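Long-range contact in glycosyl hydrolase family 61, 2 protein (Heterobasidion irregulare TC 32-1, PDB 5NNS), which uses a copper ion to cleave cellulose chains by oxidation, giving products oxidised at C1: residues A[1-13]-A[69-81]. Residues are numbered along the deposited sequence; the frame is centred on the assembly and turned at random.
Sequences HGGVLAYSLAGTW and SSVTAYWNQWPHT. With CU (copper (II) ion), chain E; NAG (2-acetamido-2-deoxy-beta-D-glucopyranose), chain D; GOL (glycerol), chain I.
Strands 4-9 and 70-75 run antiparallel, their axes 4.7 Å apart at closest, with Ala6 and Tyr74, then Ser8 and Thr72, as hydrogen-bonded pairs. A classic beta bulge sets Leu5 and Ala6 together opposite Tyr74; Leu5 N donates to Tyr74 O and Tyr74 N to Ala6 O. On the buried side, Val4 CG2 sits over the six-membered ring of Trp75, 3.7 Å from its centroid, a CH-pi contact. Val4 CG1 stands anti to the backbone N (chi1 178°) and reaches Ala73 CB at 3.9 Å. Leu9 CD2 presses on Val71 CG1 at 3.4 Å, a tight fit. On the other side, the Tyr74 ring turns its edge to Ser8 CB, and Trp13 CZ3 comes over one face. The glycan borders both rings. These strands are the central pair of one sheet of the AA9 beta-sandwich, and beyond them the two segments converge on the catalytic copper. His1 binds it through N and ND1, the histidine brace completed by His80 NE2 at 2.1 Å. Asn76 ties down the N-terminal backbone. Its ND2 meets a lone pair of His1 O at 2.9 Å, in the carbonyl plane, and its OD1 accepts from Gly3 N at 3.1 Å, from above the Asn76 carbonyl plane. An alanine here would remove both bonds and would probably leave His1 O and Gly3 N without these partners, the N-terminal backbone freer to shift. One face of Trp78 lies under His1 N, with CZ3 3.4 Å from His1 C. The same indole meets Tyr167 edge-to-face, while His159 stacks on the His80 ring.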
ATOM      1  N   HIS A   1     -10.402 -10.102  -0.342  1.00 16.46           N
ATOM      2  CA  HIS A   1     -10.779  -9.815   1.073  1.00 16.43           C
ATOM      3  C   HIS A   1      -9.635 -10.261   1.961  1.00 15.72           C
ATOM      4  O   HIS A   1      -9.087 -11.351   1.783  1.00 15.19           O
ATOM      5  CB  HIS A   1     -12.078 -10.518   1.495  1.00 17.18           C
ATOM      6  CG  HIS A   1     -13.318  -9.715   1.247  1.00 17.94           C
ATOM      7  ND1 HIS A   1     -13.860  -9.545  -0.009  1.00 18.37           N
ATOM      8  CD2 HIS A   1     -14.134  -9.052   2.102  1.00 18.59           C
ATOM      9  CE1 HIS A   1     -14.950  -8.802   0.082  1.00 18.70           C
ATOM     10  NE2 HIS A   1     -15.139  -8.490   1.352  1.00 18.61           N
ATOM     11  N   GLY A   2      -9.275  -9.402   2.903  1.00 15.32           N
ATOM     12  CA  GLY A   2      -8.096  -9.602   3.722  1.00 15.19           C
ATOM     13  C   GLY A   2      -7.284  -8.340   3.788  1.00 14.87           C
ATOM     14  O   GLY A   2      -7.821  -7.242   3.645  1.00 15.06           O
ATOM     15  N   GLY A   3      -5.983  -8.507   3.999  1.00 14.46           N
ATOM     16  CA  GLY A   3      -5.062  -7.389   4.065  1.00 14.17           C
ATOM     17  C   GLY A   3      -3.726  -7.865   4.570  1.00 14.12           C
ATOM     18  O   GLY A   3      -3.495  -9.073   4.689  1.00 14.15           O
ATOM     19  N   VAL A   4      -2.854  -6.909   4.873  1.00 13.73           N
ATOM     20  CA  VAL A   4      -1.523  -7.196   5.392  1.00 13.25           C
ATOM     21  C   VAL A   4      -1.634  -7.568   6.874  1.00 13.10           C
ATOM     22  O   VAL A   4      -2.017  -6.732   7.708  1.00 12.56           O
ATOM     23  CB  VAL A   4      -0.575  -5.998   5.214  1.00 13.27           C
ATOM     24  CG1 VAL A   4       0.799  -6.303   5.812  1.00 13.25           C
ATOM     25  CG2 VAL A   4      -0.462  -5.627   3.734  1.00 13.32           C
ATOM     26  N   LEU A   5      -1.303  -8.824   7.179  1.00 12.85           N
ATOM     27  CA  LEU A   5      -1.368  -9.361   8.537  1.00 12.90           C
ATOM     28  C   LEU A   5      -0.066  -9.199   9.320  1.00 13.20           C
ATOM     29  O   LEU A   5      -0.094  -9.119  10.545  1.00 13.43           O
ATOM     30  CB  LEU A   5      -1.731 -10.842   8.493  1.00 12.88           C
ATOM     31  CG  LEU A   5      -3.014 -11.226   7.760  1.00 12.70           C
ATOM     32  CD1 LEU A   5      -3.165 -12.734   7.827  1.00 12.78           C
ATOM     33  CD2 LEU A   5      -4.230 -10.520   8.343  1.00 12.63           C
ATOM     34  N   ALA A   6       1.067  -9.166   8.620  1.00 13.19           N
ATOM     35  CA  ALA A   6       2.373  -9.079   9.265  1.00 13.15           C
ATOM     36  C   ALA A   6       3.429  -8.556   8.297  1.00 13.39           C
ATOM     37  O   ALA A   6       3.185  -8.449   7.091  1.00 13.24           O
ATOM     38  CB  ALA A   6       2.784 -10.443   9.800  1.00 13.06           C
ATOM     39  N   TYR A   7       4.603  -8.236   8.842  1.00 13.53           N
ATOM     40  CA  TYR A   7       5.740  -7.770   8.050  1.00 13.80           C
ATOM     41  C   TYR A   7       7.025  -8.500   8.430  1.00 14.36           C
ATOM     42  O   TYR A   7       7.152  -9.021   9.544  1.00 14.29           O
ATOM     43  CB  TYR A   7       5.966  -6.268   8.251  1.00 13.42           C
ATOM     44  CG  TYR A   7       4.788  -5.395   7.898  1.00 13.25           C
ATOM     45  CD1 TYR A   7       3.795  -5.126   8.836  1.00 13.32           C
ATOM     46  CD2 TYR A   7       4.668  -4.822   6.631  1.00 13.13           C
ATOM     47  CE1 TYR A   7       2.706  -4.323   8.521  1.00 13.26           C
ATOM     48  CE2 TYR A   7       3.586  -4.015   6.310  1.00 13.08           C
ATOM     49  CZ  TYR A   7       2.608  -3.773   7.256  1.00 12.99           C
ATOM     50  OH  TYR A   7       1.534  -2.980   6.959  1.00 12.95           O
ATOM     51  N   SER A   8       7.953  -8.546   7.474  1.00 14.90           N
ATOM     52  CA  SER A   8       9.368  -8.798   7.742  1.00 15.31           C
ATOM     53  C   SER A   8      10.115  -7.618   7.135  1.00 15.81           C
ATOM     54  O   SER A   8      10.089  -7.428   5.919  1.00 15.92           O
ATOM     55  CB  SER A   8       9.838 -10.123   7.135  1.00 15.30           C
ATOM     56  OG  SER A   8      11.224 -10.337   7.362  1.00 15.20           O
ATOM     57  N   LEU A   9      10.741  -6.816   7.995  1.00 16.72           N
ATOM     58  CA  LEU A   9      11.399  -5.574   7.602  1.00 17.39           C
ATOM     59  C   LEU A   9      12.864  -5.640   8.035  1.00 18.05           C
ATOM     60  O   LEU A   9      13.167  -5.666   9.235  1.00 17.20           O
ATOM     61  CB  LEU A   9      10.701  -4.364   8.243  1.00 17.36           C
ATOM     62  CG  LEU A   9       9.172  -4.296   8.125  1.00 17.41           C
ATOM     63  CD1 LEU A   9       8.620  -3.199   9.020  1.00 17.42           C
ATOM     64  CD2 LEU A   9       8.718  -4.084   6.686  1.00 17.42           C
ATOM     65  N   ALA A  10      13.760  -5.689   7.045  1.00 18.86           N
ATOM     66  CA  ALA A  10      15.203  -5.763   7.272  1.00 19.01           C
ATOM     67  C   ALA A  10      15.562  -6.869   8.277  1.00 19.57           C
ATOM     68  O   ALA A  10      16.272  -6.631   9.259  1.00 19.39           O
ATOM     69  CB  ALA A  10      15.719  -4.406   7.724  1.00 19.19           C
ATOM     70  N   GLY A  11      15.022  -8.066   8.031  1.00 20.12           N
ATOM     71  CA  GLY A  11      15.348  -9.263   8.800  1.00 20.45           C
ATOM     72  C   GLY A  11      14.572  -9.528  10.082  1.00 20.66           C
ATOM     73  O   GLY A  11      14.835 -10.527  10.748  1.00 20.50           O
ATOM     74  N   THR A  12      13.619  -8.663  10.431  1.00 21.09           N
ATOM     75  CA  THR A  12      12.889  -8.768  11.706  1.00 21.17           C
ATOM     76  C   THR A  12      11.388  -8.860  11.471  1.00 21.03           C
ATOM     77  O   THR A  12      10.826  -8.066  10.720  1.00 21.03           O
ATOM     78  CB  THR A  12      13.169  -7.549  12.610  1.00 21.32           C
ATOM     79  OG1 THR A  12      14.579  -7.437  12.838  1.00 21.84           O
ATOM     80  CG2 THR A  12      12.440  -7.668  13.957  1.00 21.30           C
ATOM     81  N   TRP A  13      10.754  -9.814  12.145  1.00 20.97           N
ATOM     82  CA  TRP A  13       9.311 -10.026  12.048  1.00 21.36           C
ATOM     83  C   TRP A  13       8.547  -8.976  12.861  1.00 21.24           C
ATOM     84  O   TRP A  13       8.947  -8.647  13.974  1.00 20.87           O
ATOM     85  CB  TRP A  13       8.963 -11.426  12.564  1.00 21.71           C
ATOM     86  CG  TRP A  13       7.516 -11.795  12.439  1.00 22.35           C
ATOM     87  CD1 TRP A  13       6.533 -11.642  13.386  1.00 22.37           C
ATOM     88  CD2 TRP A  13       6.889 -12.387  11.298  1.00 22.67           C
ATOM     89  NE1 TRP A  13       5.331 -12.103  12.896  1.00 22.77           N
ATOM     90  CE2 TRP A  13       5.523 -12.571  11.620  1.00 22.90           C
ATOM     91  CE3 TRP A  13       7.349 -12.785  10.035  1.00 23.37           C
ATOM     92  CZ2 TRP A  13       4.608 -13.137  10.717  1.00 23.16           C
ATOM     93  CZ3 TRP A  13       6.434 -13.351   9.131  1.00 23.30           C
ATOM     94  CH2 TRP A  13       5.082 -13.521   9.486  1.00 23.17           C
ATOM     95  N   SER A  69      17.031  -1.017   2.841  1.00 16.47           N
ATOM     96  CA  SER A  69      16.513  -2.259   3.429  1.00 16.09           C
ATOM     97  C   SER A  69      15.362  -2.878   2.646  1.00 15.55           C
ATOM     98  O   SER A  69      14.525  -2.169   2.097  1.00 15.29           O
ATOM     99  CB  SER A  69      15.980  -2.017   4.848  1.00 16.41           C
ATOM    100  OG  SER A  69      16.974  -1.532   5.727  1.00 16.68           O
ATOM    101  N   SER A  70      15.322  -4.207   2.654  1.00 14.95           N
ATOM    102  CA  SER A  70      14.242  -4.984   2.067  1.00 14.42           C
ATOM    103  C   SER A  70      13.074  -5.042   3.062  1.00 14.13           C
ATOM    104  O   SER A  70      13.274  -5.324   4.252  1.00 13.72           O
ATOM    105  CB  SER A  70      14.738  -6.399   1.753  1.00 14.15           C
ATOM    106  OG  SER A  70      13.777  -7.139   1.033  1.00 13.94           O
ATOM    107  N   VAL A  71      11.865  -4.783   2.564  1.00 13.76           N
ATOM    108  CA  VAL A  71      10.648  -4.822   3.372  1.00 13.62           C
ATOM    109  C   VAL A  71       9.640  -5.743   2.696  1.00 13.31           C
ATOM    110  O   VAL A  71       9.365  -5.599   1.503  1.00 13.33           O
ATOM    111  CB  VAL A  71      10.048  -3.408   3.630  1.00 13.89           C
ATOM    112  CG1 VAL A  71      10.934  -2.632   4.598  1.00 14.09           C
ATOM    113  CG2 VAL A  71       9.864  -2.598   2.351  1.00 13.95           C
ATOM    114  N   THR A  72       9.134  -6.713   3.456  1.00 12.86           N
ATOM    115  CA  THR A  72       8.157  -7.676   2.966  1.00 12.64           C
ATOM    116  C   THR A  72       6.862  -7.508   3.747  1.00 12.57           C
ATOM    117  O   THR A  72       6.888  -7.365   4.976  1.00 12.67           O
ATOM    118  CB  THR A  72       8.656  -9.127   3.107  1.00 12.59           C
ATOM    119  OG1 THR A  72       9.845  -9.300   2.332  1.00 12.52           O
ATOM    120  CG2 THR A  72       7.605 -10.125   2.621  1.00 12.65           C
ATOM    121  N   ALA A  73       5.743  -7.514   3.021  1.00 12.28           N
ATOM    122  CA  ALA A  73       4.408  -7.518   3.614  1.00 12.05           C
ATOM    123  C   ALA A  73       3.787  -8.874   3.342  1.00 11.85           C
ATOM    124  O   ALA A  73       3.899  -9.394   2.227  1.00 11.54           O
ATOM    125  CB  ALA A  73       3.555  -6.407   3.017  1.00 12.06           C
ATOM    126  N   TYR A  74       3.151  -9.452   4.361  1.00 11.76           N
ATOM    127  CA  TYR A  74       2.515 -10.763   4.232  1.00 11.79           C
ATOM    128  C   TYR A  74       1.003 -10.621   4.342  1.00 11.53           C
ATOM    129  O   TYR A  74       0.507  -9.944   5.247  1.00 11.46           O
ATOM    130  CB  TYR A  74       3.023 -11.723   5.306  1.00 12.06           C
ATOM    131  CG  TYR A  74       4.503 -12.013   5.241  1.00 12.35           C
ATOM    132  CD1 TYR A  74       5.009 -13.051   4.450  1.00 12.69           C
ATOM    133  CD2 TYR A  74       5.401 -11.268   5.994  1.00 12.80           C
ATOM    134  CE1 TYR A  74       6.375 -13.327   4.405  1.00 12.75           C
ATOM    135  CE2 TYR A  74       6.763 -11.531   5.957  1.00 12.88           C
ATOM    136  CZ  TYR A  74       7.250 -12.556   5.165  1.00 12.97           C
ATOM    137  OH  TYR A  74       8.607 -12.793   5.153  1.00 13.33           O
ATOM    138  N   TRP A  75       0.286 -11.265   3.420  1.00 11.19           N
ATOM    139  CA  TRP A  75      -1.178 -11.272   3.420  1.00 11.08           C
ATOM    140  C   TRP A  75      -1.728 -12.591   3.960  1.00 11.15           C
ATOM    141  O   TRP A  75      -0.988 -13.563   4.167  1.00 11.04           O
ATOM    142  CB  TRP A  75      -1.722 -11.043   2.003  1.00 10.84           C
ATOM    143  CG  TRP A  75      -1.796  -9.609   1.582  1.00 10.70           C
ATOM    144  CD1 TRP A  75      -2.919  -8.830   1.511  1.00 10.69           C
ATOM    145  CD2 TRP A  75      -0.708  -8.785   1.150  1.00 10.52           C
ATOM    146  NE1 TRP A  75      -2.595  -7.571   1.069  1.00 10.52           N
ATOM    147  CE2 TRP A  75      -1.245  -7.514   0.841  1.00 10.52           C
ATOM    148  CE3 TRP A  75       0.667  -8.996   0.998  1.00 10.51           C
ATOM    149  CZ2 TRP A  75      -0.450  -6.454   0.388  1.00 10.45           C
ATOM    150  CZ3 TRP A  75       1.462  -7.934   0.547  1.00 10.50           C
ATOM    151  CH2 TRP A  75       0.895  -6.685   0.245  1.00 10.49           C
ATOM    152  N   ASN A  76      -3.040 -12.601   4.184  1.00 11.20           N
ATOM    153  CA  ASN A  76      -3.817 -13.837   4.270  1.00 11.40           C
ATOM    154  C   ASN A  76      -3.721 -14.610   2.946  1.00 11.58           C
ATOM    155  O   ASN A  76      -3.127 -14.129   1.974  1.00 11.34           O
ATOM    156  CB  ASN A  76      -5.287 -13.527   4.583  1.00 11.49           C
ATOM    157  CG  ASN A  76      -5.923 -12.582   3.569  1.00 11.53           C
ATOM    158  OD1 ASN A  76      -5.407 -11.489   3.320  1.00 11.61           O
ATOM    159  ND2 ASN A  76      -7.047 -12.988   2.994  1.00 11.31           N
ATOM    160  N   GLN A  77      -4.306 -15.799   2.901  1.00 11.73           N
ATOM    161  CA  GLN A  77      -4.442 -16.525   1.627  1.00 11.80           C
ATOM    162  C   GLN A  77      -5.362 -15.729   0.700  1.00 11.76           C
ATOM    163  O   GLN A  77      -6.586 -15.894   0.718  1.00 11.66           O
ATOM    164  CB  GLN A  77      -4.947 -17.940   1.853  1.00 11.90           C
ATOM    165  CG  GLN A  77      -3.894 -18.810   2.524  1.00 11.94           C
ATOM    166  CD  GLN A  77      -4.376 -20.205   2.836  1.00 12.10           C
ATOM    167  OE1 GLN A  77      -5.572 -20.497   2.779  1.00 11.93           O
ATOM    168  NE2 GLN A  77      -3.440 -21.083   3.168  1.00 12.40           N
ATOM    169  N   TRP A  78      -4.735 -14.848  -0.083  1.00 11.52           N
ATOM    170  CA  TRP A  78      -5.421 -13.795  -0.816  1.00 11.43           C
ATOM    171  C   TRP A  78      -6.245 -14.398  -1.957  1.00 11.55           C
ATOM    172  O   TRP A  78      -5.697 -15.155  -2.774  1.00 11.58           O
ATOM    173  CB  TRP A  78      -4.409 -12.772  -1.341  1.00 11.35           C
ATOM    174  CG  TRP A  78      -5.032 -11.595  -2.001  1.00 11.33           C
ATOM    175  CD1 TRP A  78      -4.994 -11.294  -3.318  1.00 11.38           C
ATOM    176  CD2 TRP A  78      -5.796 -10.563  -1.372  1.00 11.12           C
ATOM    177  NE1 TRP A  78      -5.703 -10.142  -3.565  1.00 11.33           N
ATOM    178  CE2 TRP A  78      -6.204  -9.673  -2.381  1.00 11.16           C
ATOM    179  CE3 TRP A  78      -6.194 -10.320  -0.055  1.00 11.14           C
ATOM    180  CZ2 TRP A  78      -6.980  -8.537  -2.114  1.00 11.17           C
ATOM    181  CZ3 TRP A  78      -6.959  -9.195   0.209  1.00 11.18           C
ATOM    182  CH2 TRP A  78      -7.350  -8.323  -0.817  1.00 11.08           C
ATOM    183  N   PRO A  79      -7.561 -14.095  -1.998  1.00 11.55           N
ATOM    184  CA  PRO A  79      -8.459 -14.738  -2.977  1.00 11.93           C
ATOM    185  C   PRO A  79      -8.546 -14.106  -4.373  1.00 12.07           C
ATOM    186  O   PRO A  79      -9.141 -14.713  -5.259  1.00 12.49           O
ATOM    187  CB  PRO A  79      -9.824 -14.655  -2.292  1.00 11.80           C
ATOM    188  CG  PRO A  79      -9.735 -13.405  -1.480  1.00 11.77           C
ATOM    189  CD  PRO A  79      -8.320 -13.315  -1.001  1.00 11.54           C
ATOM    190  N   HIS A  80      -7.980 -12.920  -4.575  1.00 12.01           N
ATOM    191  CA  HIS A  80      -8.122 -12.224  -5.851  1.00 12.02           C
ATOM    192  C   HIS A  80      -6.815 -12.188  -6.627  1.00 12.01           C
ATOM    193  O   HIS A  80      -5.735 -12.143  -6.045  1.00 12.15           O
ATOM    194  CB  HIS A  80      -8.689 -10.836  -5.611  1.00 11.98           C
ATOM    195  CG  HIS A  80      -9.981 -10.863  -4.865  1.00 11.92           C
ATOM    196  ND1 HIS A  80     -11.046 -11.642  -5.262  1.00 12.09           N
ATOM    197  CD2 HIS A  80     -10.367 -10.248  -3.725  1.00 11.90           C
ATOM    198  CE1 HIS A  80     -12.043 -11.485  -4.407  1.00 12.05           C
ATOM    199  NE2 HIS A  80     -11.654 -10.650  -3.463  1.00 11.90           N
ATOM    200  N   THR A  81      -6.925 -12.254  -7.949  1.00 11.82           N
ATOM    201  CA  THR A  81      -5.765 -12.395  -8.821  1.00 11.70           C
ATOM    202  C   THR A  81      -5.622 -11.314  -9.900  1.00 11.41           C
ATOM    203  O   THR A  81      -4.599 -11.281 -10.579  1.00 11.35           O
ATOM    204  CB  THR A  81      -5.799 -13.776  -9.487  1.00 11.80           C
ATOM    205  OG1 THR A  81      -7.087 -13.988 -10.082  1.00 11.97           O
ATOM    206  CG2 THR A  81      -5.546 -14.850  -8.454  1.00 11.96           C
TER
HETATM  207 CU    CU E 303     -12.429  -9.858  -1.652  1.00 20.84          CU
HETATM  208  C1  NAG D 302       5.060 -17.726   4.161  1.00 26.38           C
HETATM  209  C2  NAG D 302       6.451 -17.844   4.772  1.00 28.26           C
HETATM  210  C3  NAG D 302       6.379 -18.064   6.275  1.00 28.68           C
HETATM  211  C4  NAG D 302       5.487 -17.026   6.963  1.00 28.53           C
HETATM  212  C5  NAG D 302       4.152 -16.889   6.234  1.00 28.38           C
HETATM  213  C6  NAG D 302       3.337 -15.729   6.794  1.00 28.36           C
HETATM  214  C7  NAG D 302       8.177 -18.766   3.250  1.00 31.27           C
HETATM  215  C8  NAG D 302       8.808 -20.028   2.738  1.00 31.60           C
HETATM  216  N2  NAG D 302       7.195 -18.936   4.152  1.00 30.03           N
HETATM  217  O3  NAG D 302       7.717 -17.981   6.782  1.00 29.83           O
HETATM  218  O4  NAG D 302       5.242 -17.406   8.323  1.00 28.35           O
HETATM  219  O5  NAG D 302       4.369 -16.674   4.832  1.00 27.82           O
HETATM  220  O6  NAG D 302       2.062 -15.685   6.146  1.00 28.12           O
HETATM  221  O7  NAG D 302       8.563 -17.677   2.852  1.00 31.93           O
HETATM  222  C1  GOL I 307      13.658 -10.162   5.258  1.00 32.55           C
HETATM  223  O1  GOL I 307      13.202  -8.940   5.852  1.00 31.56           O
HETATM  224  C2  GOL I 307      12.811 -10.480   4.027  1.00 32.51           C
HETATM  225  O2  GOL I 307      13.196 -11.749   3.472  1.00 33.40           O
HETATM  226  C3  GOL I 307      12.994  -9.403   2.964  1.00 32.13           C
HETATM  227  O3  GOL I 307      12.123  -8.293   3.190  1.00 31.22           O